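Long-range contact in regulator of chromosome condensation (Saccharomyces cerevisiae, PDB 3OF7), which promotes the exchange of GDP for GTP on the GTPases Gsp1 and Gsp2, binds chromatin, and controls RNA metabolism and transport: residues A155-L163 against Y170-N178. Numbering follows the deposited sequence.
Sequences ATDNMSCAL and YAWGTFRCN
Ser160 and Trp172 form a hydrogen-bonded pair in the antiparallel hairpin of strands 159-164 and 169-177, central strands of one blade of the RCC1 beta-propeller. Two backbone bonds join them, Ser160 N to Trp172 O (2.8 Å) and Trp172 N to Ser160 O; Ala162 and Tyr170 are paired likewise. Past Gly173 the pattern changes: Thr174 N still reaches Asn158 O at 2.9 Å, but from 48° above the carbonyl plane. A CB on Gly173 would collide with Asn158 O and the CA of Met159.

Water prolongs this polar seam. One molecule accepts from Thr156 OG1 and donates to Thr174 O, while Thr156 OG1 also takes the N-H of Met159 in an ST motif.

Among the aromatic contacts, Ser160 CB lies over the five-membered ring of Trp172, 3.4 Å from its centroid, a CH-pi contact. The indole gets there because chi1 of 59° sets CG between the backbone N and carbonyl carbon, swinging the ring back over the neighbouring strand. Ser160 OG is hydrogen-bonded to Ala98 O, which Trp172 NE1 also meets, weakly. With the indole of Trp172 cut back to an alanine, Ser160 CB would probably lose the ring face it packs on, and Ala98 O its weak second donor.

Toward the face that carries Cys161 and Ala171, Met159 bends at chi2 and chi3, bringing CE to 3.8 Å from Ala171 CB. Its CG meets Phe175 CE2 at 3.3 Å, and SD makes an oblique Met-aromatic contact with that ring, which packs edge-to-face with Trp228.

Backbone bonds thus set the register, the CH-pi and Met-aromatic contacts join the two strands to each other, and the Ala98 O bonds and Trp228 stack tie the hairpin to its surroundings.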
loop_
_atom_site.group_PDB
_atom_site.type_symbol
_atom_site.label_atom_id
_atom_site.label_comp_id
_atom_site.label_asym_id
_atom_site.label_seq_id
_atom_site.Cartn_x
_atom_site.Cartn_y
_atom_site.Cartn_z
ATOM N N ALA A 155 -0.191 -6.443 3.517
ATOM C CA ALA A 155 -1.414 -7.122 3.139
ATOM C C ALA A 155 -1.606 -6.943 1.643
ATOM O O ALA A 155 -1.534 -5.813 1.132
ATOM C CB ALA A 155 -2.613 -6.554 3.916
ATOM N N THR A 156 -1.817 -8.067 0.955
ATOM C CA THR A 156 -2.203 -8.068 -0.448
ATOM C C THR A 156 -3.733 -8.166 -0.502
ATOM O O THR A 156 -4.409 -7.883 0.483
ATOM C CB THR A 156 -1.570 -9.257 -1.214
ATOM O OG1 THR A 156 -2.133 -10.483 -0.744
ATOM C CG2 THR A 156 -0.050 -9.277 -1.039
ATOM N N ASP A 157 -4.284 -8.561 -1.644
ATOM C CA ASP A 157 -5.726 -8.794 -1.728
ATOM C C ASP A 157 -6.144 -9.932 -0.794
ATOM O O ASP A 157 -7.139 -9.810 -0.072
ATOM C CB ASP A 157 -6.160 -9.112 -3.161
ATOM C CG ASP A 157 -6.469 -7.870 -3.976
ATOM O OD1 ASP A 157 -5.960 -6.762 -3.666
ATOM O OD2 ASP A 157 -7.215 -8.013 -4.963
ATOM N N ASN A 158 -5.344 -11.001 -0.772
ATOM C CA ASN A 158 -5.730 -12.280 -0.164
ATOM C C ASN A 158 -4.690 -12.877 0.812
ATOM O O ASN A 158 -4.935 -13.935 1.414
ATOM C CB ASN A 158 -6.029 -13.301 -1.284
ATOM C CG ASN A 158 -7.048 -12.792 -2.303
ATOM O OD1 ASN A 158 -6.717 -12.519 -3.475
ATOM N ND2 ASN A 158 -8.289 -12.660 -1.863
ATOM N N MET A 159 -3.540 -12.221 0.957
ATOM C CA MET A 159 -2.496 -12.703 1.877
ATOM C C MET A 159 -2.009 -11.640 2.846
ATOM O O MET A 159 -2.189 -10.441 2.629
ATOM C CB MET A 159 -1.344 -13.472 1.178
ATOM C CG MET A 159 -0.205 -12.688 0.537
ATOM S SD MET A 159 1.182 -11.974 1.485
ATOM C CE MET A 159 2.113 -13.372 2.131
ATOM N N SER A 160 -1.405 -12.106 3.926
ATOM C CA SER A 160 -0.967 -11.246 5.002
ATOM C C SER A 160 0.439 -11.649 5.394
ATOM O O SER A 160 0.811 -12.823 5.278
ATOM C CB SER A 160 -1.903 -11.409 6.191
ATOM O OG SER A 160 -3.187 -10.898 5.888
ATOM N N CYS A 161 1.214 -10.676 5.852
ATOM C CA CYS A 161 2.610 -10.904 6.192
ATOM C C CYS A 161 3.036 -10.025 7.358
ATOM O O CYS A 161 2.651 -8.860 7.434
ATOM C CB CYS A 161 3.506 -10.652 4.980
ATOM S SG CYS A 161 5.225 -11.174 5.218
ATOM N N ALA A 162 3.810 -10.603 8.273
ATOM C CA ALA A 162 4.403 -9.846 9.370
ATOM C C ALA A 162 5.899 -10.089 9.385
ATOM O O ALA A 162 6.354 -11.249 9.403
ATOM C CB ALA A 162 3.783 -10.248 10.714
ATOM N N LEU A 163 6.654 -8.995 9.363
ATOM C CA LEU A 163 8.104 -9.037 9.443
ATOM C C LEU A 163 8.556 -8.757 10.873
ATOM O O LEU A 163 8.177 -7.737 11.456
ATOM C CB LEU A 163 8.712 -8.001 8.496
ATOM C CG LEU A 163 10.230 -7.799 8.559
ATOM C CD1 LEU A 163 10.979 -9.089 8.183
ATOM C CD2 LEU A 163 10.664 -6.630 7.683
ATOM N N TYR A 170 6.326 -14.172 9.033
ATOM C CA TYR A 170 5.117 -14.985 9.164
ATOM C C TYR A 170 4.114 -14.561 8.099
ATOM O O TYR A 170 3.948 -13.373 7.832
ATOM C CB TYR A 170 4.509 -14.893 10.575
ATOM C CG TYR A 170 5.154 -15.863 11.547
ATOM C CD1 TYR A 170 6.495 -15.723 11.910
ATOM C CD2 TYR A 170 4.434 -16.936 12.076
ATOM C CE1 TYR A 170 7.105 -16.619 12.777
ATOM C CE2 TYR A 170 5.033 -17.838 12.953
ATOM C CZ TYR A 170 6.369 -17.671 13.297
ATOM O OH TYR A 170 6.966 -18.561 14.161
ATOM N N ALA A 171 3.475 -15.544 7.480
ATOM C CA ALA A 171 2.559 -15.292 6.373
ATOM C C ALA A 171 1.321 -16.161 6.500
ATOM O O ALA A 171 1.362 -17.225 7.136
ATOM C CB ALA A 171 3.254 -15.521 5.043
ATOM N N TRP A 172 0.213 -15.680 5.933
ATOM C CA TRP A 172 -1.057 -16.415 5.911
ATOM C C TRP A 172 -1.985 -15.910 4.799
ATOM O O TRP A 172 -1.735 -14.860 4.195
ATOM C CB TRP A 172 -1.756 -16.408 7.290
ATOM C CG TRP A 172 -2.101 -15.049 7.892
ATOM C CD1 TRP A 172 -3.342 -14.470 7.936
ATOM C CD2 TRP A 172 -1.212 -14.135 8.558
ATOM N NE1 TRP A 172 -3.281 -13.250 8.577
ATOM C CE2 TRP A 172 -1.985 -13.020 8.966
ATOM C CE3 TRP A 172 0.164 -14.143 8.844
ATOM C CZ2 TRP A 172 -1.431 -11.927 9.645
ATOM C CZ3 TRP A 172 0.722 -13.047 9.515
ATOM C CH2 TRP A 172 -0.081 -11.954 9.907
ATOM N N GLY A 173 -3.037 -16.676 4.520
ATOM C CA GLY A 173 -3.971 -16.360 3.435
ATOM C C GLY A 173 -3.631 -17.185 2.207
ATOM O O GLY A 173 -3.315 -18.381 2.327
ATOM N N THR A 174 -3.684 -16.559 1.030
ATOM C CA THR A 174 -3.380 -17.248 -0.230
ATOM C C THR A 174 -3.070 -16.241 -1.330
ATOM O O THR A 174 -3.238 -15.032 -1.128
ATOM C CB THR A 174 -4.546 -18.182 -0.680
ATOM O OG1 THR A 174 -4.070 -19.108 -1.668
ATOM C CG2 THR A 174 -5.717 -17.378 -1.275
ATOM N N PHE A 175 -2.599 -16.728 -2.475
ATOM C CA PHE A 175 -2.520 -15.907 -3.678
ATOM C C PHE A 175 -3.536 -16.382 -4.700
ATOM O O PHE A 175 -3.617 -17.580 -5.016
ATOM C CB PHE A 175 -1.121 -15.938 -4.306
ATOM C CG PHE A 175 -0.019 -15.589 -3.352
ATOM C CD1 PHE A 175 0.782 -16.586 -2.801
ATOM C CD2 PHE A 175 0.215 -14.265 -2.995
ATOM C CE1 PHE A 175 1.820 -16.264 -1.901
ATOM C CE2 PHE A 175 1.248 -13.934 -2.100
ATOM C CZ PHE A 175 2.049 -14.945 -1.551
ATOM N N ARG A 176 -4.313 -15.434 -5.214
ATOM C CA ARG A 176 -5.159 -15.694 -6.360
ATOM C C ARG A 176 -4.428 -15.373 -7.659
ATOM O O ARG A 176 -3.319 -14.841 -7.663
ATOM C CB ARG A 176 -6.461 -14.890 -6.266
ATOM C CG ARG A 176 -7.448 -15.423 -5.243
ATOM C CD ARG A 176 -8.730 -14.600 -5.269
ATOM N NE ARG A 176 -9.629 -14.961 -4.177
ATOM C CZ ARG A 176 -10.536 -15.932 -4.235
ATOM N NH1 ARG A 176 -10.684 -16.654 -5.341
ATOM N NH2 ARG A 176 -11.296 -16.181 -3.177
ATOM N N CYS A 177 -5.065 -15.732 -8.764
ATOM C CA CYS A 177 -4.602 -15.408 -10.095
ATOM C C CYS A 177 -5.845 -15.055 -10.919
ATOM O O CYS A 177 -6.959 -15.021 -10.387
ATOM C CB CYS A 177 -3.868 -16.607 -10.692
ATOM S SG CYS A 177 -4.878 -18.091 -10.734
ATOM N N ASN A 178 -5.660 -14.812 -12.214
ATOM C CA ASN A 178 -6.753 -14.353 -13.084
ATOM C C ASN A 178 -8.037 -15.187 -12.990
ATOM O O ASN A 178 -9.142 -14.647 -13.122
ATOM C CB ASN A 178 -6.285 -14.279 -14.550
ATOM C CG ASN A 178 -5.168 -13.263 -14.768
ATOM O OD1 ASN A 178 -4.898 -12.420 -13.913
ATOM N ND2 ASN A 178 -4.512 -13.346 -15.925
HETATM O O HOH W 1 -2.875 -12.485 -2.202
#